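Local structure of beta-lactamase II (Erythrobacter litoralis, 6V72) at residues A154-T166 and T171-M185. The protein probably hydrolyses beta-lactam antibiotics to substituted beta-amino acids, as a class B, zinc-dependent metallo-beta-lactamase. Numbering follows the deposited sequence.
Sequences APLRLYYPGGAHT and TVGLPELGIAFGGCM
H165 lays its imidazole against C184, CG being held anti to the backbone N (chi1 176°). From the backbone outward, H165 CB and CG each lie 3.7 Å from C184 O, and ND1 meets that same oxygen; on the other side of the ring CD2 comes to 3.6 Å from C184 CB, with NE2 a little farther from it. C184 CB thus sits over one face of the imidazole, a CH-pi contact of 3.8 Å to the ring centroid, offset toward the rim; C184 SG stands oblique to the ring. H165 and C184 are zinc ligands of this enzyme, no zinc being bound to this chain, and C184 also touches H96, another zinc ligand. Next to them M185, a selenomethionine, packs in the conformer described against P161 and A164. Strands 157-159 and 171-174 form an antiparallel hairpin in the smaller sheet of the metallo-beta-lactamase alpha-beta/beta-alpha fold. R157 and G173 exchange backbone hydrogen bonds, as do Y159 and T171. Y159 O takes a second donor, T171 OG1 at 3.0 Å, tilted 32° from the carbonyl plane; this hydroxyl also lies at the edge of the Y159 ring, 3.8 Å from CD2. Between these pairs L158 CD1 lies alongside V172 CG1 at 3.8 Å, on the face where L156 CD2 bridges V172 CG2 and L174 CD2. L156 also packs against I63 and V65 of the larger sheet, whereas T171 touches F212 of helix 205-215.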
loop_
_atom_site.group_PDB
_atom_site.type_symbol
_atom_site.label_atom_id
_atom_site.label_comp_id
_atom_site.label_asym_id
_atom_site.label_seq_id
_atom_site.Cartn_x
_atom_site.Cartn_y
_atom_site.Cartn_z
ATOM N N ALA A 154 23.959 23.052 4.063
ATOM C CA ALA A 154 23.997 23.437 5.469
ATOM C C ALA A 154 23.022 24.587 5.717
ATOM O O ALA A 154 22.909 25.494 4.880
ATOM C CB ALA A 154 25.423 23.851 5.858
ATOM N N PRO A 155 22.317 24.609 6.864
ATOM C CA PRO A 155 22.488 23.760 8.049
ATOM C C PRO A 155 21.836 22.393 7.989
ATOM O O PRO A 155 21.977 21.650 8.944
ATOM C CB PRO A 155 21.844 24.591 9.159
ATOM C CG PRO A 155 20.750 25.339 8.434
ATOM C CD PRO A 155 21.390 25.727 7.118
ATOM N N LEU A 156 21.147 22.063 6.902
ATOM C CA LEU A 156 20.622 20.711 6.780
ATOM C C LEU A 156 21.763 19.710 6.812
ATOM O O LEU A 156 22.809 19.911 6.181
ATOM C CB LEU A 156 19.838 20.544 5.481
ATOM C CG LEU A 156 18.530 21.333 5.441
ATOM C CD1 LEU A 156 18.090 21.471 4.002
ATOM C CD2 LEU A 156 17.426 20.690 6.291
ATOM N N ARG A 157 21.562 18.625 7.544
ATOM C CA ARG A 157 22.485 17.500 7.516
ATOM C C ARG A 157 21.818 16.384 6.733
ATOM O O ARG A 157 20.725 15.931 7.094
ATOM C CB ARG A 157 22.854 17.064 8.928
ATOM C CG ARG A 157 23.562 18.172 9.710
ATOM C CD ARG A 157 24.888 18.569 9.091
ATOM N NE ARG A 157 25.684 19.347 10.041
ATOM C CZ ARG A 157 26.010 20.631 9.891
ATOM N NH1 ARG A 157 26.711 21.234 10.833
ATOM N NH2 ARG A 157 25.664 21.305 8.802
ATOM N N LEU A 158 22.449 15.973 5.645
ATOM C CA LEU A 158 21.881 14.972 4.742
ATOM C C LEU A 158 22.367 13.575 5.109
ATOM O O LEU A 158 23.572 13.364 5.272
ATOM C CB LEU A 158 22.301 15.266 3.307
ATOM C CG LEU A 158 21.560 16.329 2.521
ATOM C CD1 LEU A 158 21.265 17.558 3.309
ATOM C CD2 LEU A 158 22.435 16.639 1.320
ATOM N N TYR A 159 21.437 12.622 5.193
ATOM C CA TYR A 159 21.741 11.274 5.657
ATOM C C TYR A 159 21.062 10.245 4.761
ATOM O O TYR A 159 19.838 10.288 4.574
ATOM C CB TYR A 159 21.276 11.086 7.113
ATOM C CG TYR A 159 21.639 9.721 7.647
ATOM C CD1 TYR A 159 22.956 9.395 7.935
ATOM C CD2 TYR A 159 20.660 8.750 7.854
ATOM C CE1 TYR A 159 23.288 8.142 8.414
ATOM C CE2 TYR A 159 20.975 7.508 8.325
ATOM C CZ TYR A 159 22.284 7.197 8.610
ATOM O OH TYR A 159 22.595 5.929 9.100
ATOM N N TYR A 160 21.851 9.309 4.236
ATOM C CA TYR A 160 21.311 8.201 3.455
ATOM C C TYR A 160 21.195 7.005 4.380
ATOM O O TYR A 160 22.231 6.475 4.813
ATOM C CB TYR A 160 22.223 7.863 2.269
ATOM C CG TYR A 160 21.789 6.607 1.549
ATOM C CD1 TYR A 160 20.475 6.455 1.100
ATOM C CD2 TYR A 160 22.679 5.566 1.340
ATOM C CE1 TYR A 160 20.077 5.314 0.451
ATOM C CE2 TYR A 160 22.275 4.410 0.691
ATOM C CZ TYR A 160 20.967 4.291 0.252
ATOM O OH TYR A 160 20.547 3.138 -0.397
ATOM N N PRO A 161 19.979 6.552 4.726
ATOM C CA PRO A 161 19.833 5.475 5.715
ATOM C C PRO A 161 19.896 4.081 5.127
ATOM O O PRO A 161 19.929 3.113 5.898
ATOM C CB PRO A 161 18.437 5.738 6.290
ATOM C CG PRO A 161 17.642 6.237 5.069
ATOM C CD PRO A 161 18.675 7.141 4.345
ATOM N N GLY A 162 19.900 3.943 3.809
ATOM C CA GLY A 162 19.711 2.661 3.163
ATOM C C GLY A 162 18.364 2.597 2.471
ATOM O O GLY A 162 17.520 3.487 2.598
ATOM N N GLY A 163 18.156 1.494 1.754
ATOM C CA GLY A 163 16.921 1.327 1.004
ATOM C C GLY A 163 15.711 1.168 1.912
ATOM O O GLY A 163 15.771 0.542 2.971
ATOM N N ALA A 164 14.589 1.723 1.476
ATOM C CA ALA A 164 13.365 1.573 2.253
ATOM C C ALA A 164 12.180 1.802 1.323
ATOM O O ALA A 164 11.825 0.907 0.557
ATOM C CB ALA A 164 13.358 2.530 3.445
ATOM N N HIS A 165 11.594 3.002 1.338
ATOM C CA HIS A 165 10.481 3.275 0.431
ATOM C C HIS A 165 10.938 3.191 -1.022
ATOM O O HIS A 165 10.204 2.695 -1.902
ATOM C CB HIS A 165 9.881 4.641 0.742
ATOM C CG HIS A 165 8.794 5.062 -0.197
ATOM N ND1 HIS A 165 7.476 4.708 -0.011
ATOM C CD2 HIS A 165 8.825 5.833 -1.311
ATOM C CE1 HIS A 165 6.742 5.228 -0.981
ATOM N NE2 HIS A 165 7.537 5.913 -1.786
ATOM N N THR A 166 12.155 3.658 -1.287
ATOM C CA THR A 166 12.882 3.411 -2.522
ATOM C C THR A 166 14.312 3.032 -2.173
ATOM O O THR A 166 14.764 3.220 -1.049
ATOM C CB THR A 166 12.888 4.630 -3.448
ATOM O OG1 THR A 166 13.569 5.709 -2.789
ATOM C CG2 THR A 166 11.485 5.050 -3.782
ATOM N N THR A 171 17.270 11.362 3.768
ATOM C CA THR A 171 16.624 12.102 4.848
ATOM C C THR A 171 17.471 13.322 5.183
ATOM O O THR A 171 18.652 13.401 4.822
ATOM C CB THR A 171 16.450 11.230 6.097
ATOM O OG1 THR A 171 17.742 10.860 6.599
ATOM C CG2 THR A 171 15.646 9.964 5.771
ATOM N N VAL A 172 16.864 14.301 5.864
ATOM C CA VAL A 172 17.606 15.486 6.284
ATOM C C VAL A 172 17.238 15.831 7.718
ATOM O O VAL A 172 16.142 15.529 8.196
ATOM C CB VAL A 172 17.373 16.691 5.341
ATOM C CG1 VAL A 172 17.711 16.320 3.898
ATOM C CG2 VAL A 172 15.931 17.152 5.447
ATOM N N GLY A 173 18.166 16.469 8.418
ATOM C CA GLY A 173 17.916 16.855 9.786
ATOM C C GLY A 173 18.483 18.230 10.070
ATOM O O GLY A 173 19.391 18.715 9.385
ATOM N N LEU A 174 17.930 18.839 11.126
ATOM C CA LEU A 174 18.417 20.085 11.712
ATOM C C LEU A 174 18.644 19.792 13.187
ATOM O O LEU A 174 17.782 20.086 14.033
ATOM C CB LEU A 174 17.419 21.222 11.536
ATOM C CG LEU A 174 17.228 21.634 10.073
ATOM C CD1 LEU A 174 15.950 22.457 9.896
ATOM C CD2 LEU A 174 18.448 22.391 9.561
ATOM N N PRO A 175 19.779 19.181 13.528
ATOM C CA PRO A 175 19.964 18.697 14.903
ATOM C C PRO A 175 19.953 19.803 15.939
ATOM O O PRO A 175 19.558 19.555 17.084
ATOM C CB PRO A 175 21.327 17.992 14.839
ATOM C CG PRO A 175 21.497 17.613 13.416
ATOM C CD PRO A 175 20.859 18.735 12.633
ATOM N N GLU A 176 20.363 21.020 15.580
ATOM C CA GLU A 176 20.376 22.098 16.565
ATOM C C GLU A 176 18.979 22.589 16.891
ATOM O O GLU A 176 18.802 23.286 17.894
ATOM C CB GLU A 176 21.221 23.272 16.069
ATOM C CG GLU A 176 22.684 22.929 15.888
ATOM C CD GLU A 176 23.392 22.648 17.211
ATOM O OE1 GLU A 176 22.960 23.168 18.263
ATOM O OE2 GLU A 176 24.393 21.904 17.197
ATOM N N LEU A 177 17.996 22.267 16.055
ATOM C CA LEU A 177 16.622 22.680 16.263
ATOM C C LEU A 177 15.723 21.505 16.611
ATOM O O LEU A 177 14.516 21.698 16.815
ATOM C CB LEU A 177 16.099 23.399 15.014
ATOM C CG LEU A 177 16.882 24.660 14.642
ATOM C CD1 LEU A 177 16.432 25.181 13.286
ATOM C CD2 LEU A 177 16.684 25.727 15.697
ATOM N N GLY A 178 16.282 20.298 16.685
ATOM C CA GLY A 178 15.508 19.120 17.038
ATOM C C GLY A 178 14.484 18.682 16.014
ATOM O O GLY A 178 13.432 18.158 16.391
ATOM N N ILE A 179 14.778 18.857 14.727
ATOM C CA ILE A 179 13.866 18.513 13.642
ATOM C C ILE A 179 14.550 17.491 12.749
ATOM O O ILE A 179 15.710 17.675 12.359
ATOM C CB ILE A 179 13.461 19.748 12.810
ATOM C CG1 ILE A 179 12.703 20.772 13.650
ATOM C CG2 ILE A 179 12.653 19.334 11.574
ATOM C CD1 ILE A 179 12.681 22.154 12.998
ATOM N N ALA A 180 13.837 16.435 12.400
ATOM C CA ALA A 180 14.334 15.507 11.397
ATOM C C ALA A 180 13.221 15.250 10.400
ATOM O O ALA A 180 12.049 15.131 10.784
ATOM C CB ALA A 180 14.803 14.193 12.002
ATOM N N PHE A 181 13.589 15.160 9.125
ATOM C CA PHE A 181 12.636 14.978 8.037
ATOM C C PHE A 181 12.890 13.635 7.366
ATOM O O PHE A 181 13.958 13.420 6.778
ATOM C CB PHE A 181 12.751 16.121 7.029
ATOM C CG PHE A 181 11.781 16.030 5.872
ATOM C CD1 PHE A 181 10.442 16.368 6.038
ATOM C CD2 PHE A 181 12.221 15.651 4.606
ATOM C CE1 PHE A 181 9.558 16.301 4.973
ATOM C CE2 PHE A 181 11.339 15.609 3.540
ATOM C CZ PHE A 181 10.020 15.924 3.719
ATOM N N GLY A 182 11.904 12.741 7.446
ATOM C CA GLY A 182 12.056 11.386 6.973
ATOM C C GLY A 182 11.613 11.148 5.555
ATOM O O GLY A 182 11.645 10.006 5.102
ATOM N N GLY A 183 11.209 12.180 4.823
ATOM C CA GLY A 183 10.784 11.962 3.450
ATOM C C GLY A 183 9.624 10.980 3.347
ATOM O O GLY A 183 8.710 10.972 4.164
ATOM N N CYS A 184 9.650 10.141 2.311
ATOM C CA CYS A 184 8.586 9.169 2.108
ATOM C C CYS A 184 8.801 7.885 2.883
ATOM O O CYS A 184 7.936 7.007 2.839
ATOM C CB CYS A 184 8.431 8.827 0.634
ATOM S SG CYS A 184 7.554 10.109 -0.348
HETATM N N MSE A 185 9.904 7.771 3.601
HETATM C CA MSE A 185 10.208 6.557 4.313
HETATM C C MSE A 185 9.442 6.461 5.636
HETATM O O MSE A 185 9.063 5.371 6.064
HETATM C CB MSE A 185 11.705 6.505 4.533
HETATM C CG MSE A 185 12.198 5.502 5.501
HETATM SE SE MSE A 185 14.123 5.751 5.458
HETATM C CE MSE A 185 14.281 7.159 4.119
#